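Local atomic coordinates of SmhA (Serratia marcescens, PDB entry 7A27), a protein that serves as the A component of Smh, a tripartite alpha-pore-forming toxin, and probably acts with its two partner proteins in forming membrane pores. Residues N149-I154 with V276-Q281. Residues are numbered along the deposited sequence; the frame is centred on the assembly and turned at random.
Sequences NVIDAI and VAKSVQ
Ile-151 meets Ala-277 and Gln-281 because its CG1 branch stands anti to the carbonyl carbon (chi1 -68°) and chi2 is extended, carrying CD1 outward toward helix 272-299, while Gln-281 has CG anti to its own backbone N, which sets CB and CG beside that methyl, and a bend at chi2 (53°) turns the amide off toward other partners. The contact joins two antiparallel helices in the elongated helical bundle of this soluble alpha-pore-forming toxin component, away from the calcium-binding Asn-359. Over the short segments the axes run at 148° and come no closer than 10.7 Å. That spacing is bridged mainly by the CG1-CD1 arm of Ile-151, which reaches Ala-277 and the base of Gln-281: Ile-151 and Ala-277 both direct their CB atoms at the opposing helix, and their CA atoms lie 7.1 Å apart.

Ile-151 CD1 does most of the touching. It rests 3.7 Å from Gln-281 CB, meeting the base of that side chain rather than its amide, and lies 3.8 Å from Ala-277 O. This last approach is van der Waals contact with a carbonyl already engaged inside its helix, where Gln-281 N donates to it. Farther back along the isoleucine, CG1 faces Ala-277 CB at 4.3 Å. No hydrogen bond crosses between the segments, so the evidence points to apolar packing.

The polar ends turn to other partners. Gln-281 OE1 is hydrogen-bonded to Tyr-57 OH, which ties the amide to helix 48-96, and its NE2 makes a weak bond to Gln-285 OE1. Lys-278 NZ, which forms a salt bridge with Glu-155 OE2 at the end of helix 104-155, lies 4.4 Å from the other isoleucine branch, Ile-151 CG2.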
loop_
_atom_site.group_PDB
_atom_site.type_symbol
_atom_site.label_atom_id
_atom_site.label_comp_id
_atom_site.label_asym_id
_atom_site.label_seq_id
_atom_site.Cartn_x
_atom_site.Cartn_y
_atom_site.Cartn_z
ATOM N N ASN A 149 7.795 -23.082 7.873
ATOM C CA ASN A 149 8.568 -24.244 8.383
ATOM C C ASN A 149 7.604 -25.300 8.951
ATOM O O ASN A 149 7.984 -26.494 8.976
ATOM C CB ASN A 149 9.597 -23.850 9.445
ATOM C CG ASN A 149 10.660 -22.899 8.941
ATOM O OD1 ASN A 149 10.933 -22.830 7.747
ATOM N ND2 ASN A 149 11.275 -22.157 9.845
ATOM N N VAL A 150 6.413 -24.879 9.401
ATOM C CA VAL A 150 5.363 -25.779 9.968
ATOM C C VAL A 150 4.667 -26.511 8.812
ATOM O O VAL A 150 4.476 -27.746 8.923
ATOM C CB VAL A 150 4.368 -25.019 10.869
ATOM C CG1 VAL A 150 3.142 -25.854 11.217
ATOM C CG2 VAL A 150 5.039 -24.501 12.130
ATOM N N ILE A 151 4.293 -25.788 7.752
ATOM C CA ILE A 151 3.635 -26.378 6.546
ATOM C C ILE A 151 4.618 -27.348 5.887
ATOM O O ILE A 151 4.189 -28.441 5.459
ATOM C CB ILE A 151 3.178 -25.288 5.549
ATOM C CG1 ILE A 151 2.029 -24.459 6.123
ATOM C CG2 ILE A 151 2.807 -25.895 4.200
ATOM C CD1 ILE A 151 1.434 -23.452 5.165
ATOM N N ASP A 152 5.887 -26.949 5.814
ATOM C CA ASP A 152 6.941 -27.705 5.103
ATOM C C ASP A 152 7.210 -29.042 5.788
ATOM O O ASP A 152 7.222 -30.060 5.077
ATOM C CB ASP A 152 8.219 -26.896 4.910
ATOM C CG ASP A 152 8.729 -27.219 3.517
ATOM O OD1 ASP A 152 7.986 -26.838 2.560
ATOM O OD2 ASP A 152 9.787 -27.937 3.386
ATOM N N ALA A 153 7.391 -29.044 7.111
ATOM C CA ALA A 153 7.613 -30.264 7.927
ATOM C C ALA A 153 6.500 -31.283 7.651
ATOM O O ALA A 153 6.806 -32.465 7.510
ATOM C CB ALA A 153 7.683 -29.904 9.391
ATOM N N ILE A 154 5.255 -30.818 7.542
ATOM C CA ILE A 154 4.056 -31.664 7.260
ATOM C C ILE A 154 4.165 -32.231 5.840
ATOM O O ILE A 154 4.001 -33.472 5.695
ATOM C CB ILE A 154 2.753 -30.859 7.461
ATOM C CG1 ILE A 154 2.596 -30.426 8.921
ATOM C CG2 ILE A 154 1.526 -31.609 6.951
ATOM C CD1 ILE A 154 1.516 -29.401 9.135
ATOM N N VAL A 276 -6.329 -26.173 4.833
ATOM C CA VAL A 276 -6.682 -24.934 5.590
ATOM C C VAL A 276 -5.402 -24.114 5.798
ATOM O O VAL A 276 -5.367 -22.961 5.362
ATOM C CB VAL A 276 -7.379 -25.254 6.925
ATOM C CG1 VAL A 276 -7.572 -23.996 7.764
ATOM C CG2 VAL A 276 -8.710 -25.959 6.728
ATOM N N ALA A 277 -4.380 -24.711 6.410
ATOM C CA ALA A 277 -3.078 -24.069 6.698
ATOM C C ALA A 277 -2.548 -23.357 5.442
ATOM O O ALA A 277 -2.085 -22.207 5.576
ATOM C CB ALA A 277 -2.106 -25.092 7.219
ATOM N N LYS A 278 -2.649 -24.007 4.275
ATOM C CA LYS A 278 -2.169 -23.473 2.976
ATOM C C LYS A 278 -3.002 -22.261 2.564
ATOM O O LYS A 278 -2.388 -21.273 2.105
ATOM C CB LYS A 278 -2.257 -24.518 1.860
ATOM C CG LYS A 278 -1.269 -25.667 1.899
ATOM C CD LYS A 278 -1.156 -26.335 0.521
ATOM C CE LYS A 278 0.279 -26.535 0.082
ATOM N NZ LYS A 278 1.109 -25.307 0.146
ATOM N N SER A 279 -4.332 -22.350 2.720
ATOM C CA SER A 279 -5.304 -21.276 2.390
ATOM C C SER A 279 -4.996 -19.996 3.183
ATOM O O SER A 279 -5.114 -18.879 2.588
ATOM C CB SER A 279 -6.707 -21.710 2.652
ATOM O OG SER A 279 -7.551 -20.579 2.596
ATOM N N VAL A 280 -4.653 -20.150 4.472
ATOM C CA VAL A 280 -4.332 -19.030 5.405
ATOM C C VAL A 280 -3.007 -18.405 4.984
ATOM O O VAL A 280 -2.953 -17.164 4.878
ATOM C CB VAL A 280 -4.264 -19.488 6.876
ATOM C CG1 VAL A 280 -3.694 -18.412 7.784
ATOM C CG2 VAL A 280 -5.627 -19.911 7.380
ATOM N N GLN A 281 -1.985 -19.245 4.773
ATOM C CA GLN A 281 -0.610 -18.819 4.415
ATOM C C GLN A 281 -0.631 -18.035 3.098
ATOM O O GLN A 281 0.175 -17.087 2.979
ATOM C CB GLN A 281 0.308 -20.036 4.348
ATOM C CG GLN A 281 1.675 -19.741 3.763
ATOM C CD GLN A 281 2.369 -18.586 4.439
ATOM O OE1 GLN A 281 2.084 -18.254 5.598
ATOM N NE2 GLN A 281 3.283 -17.970 3.697
#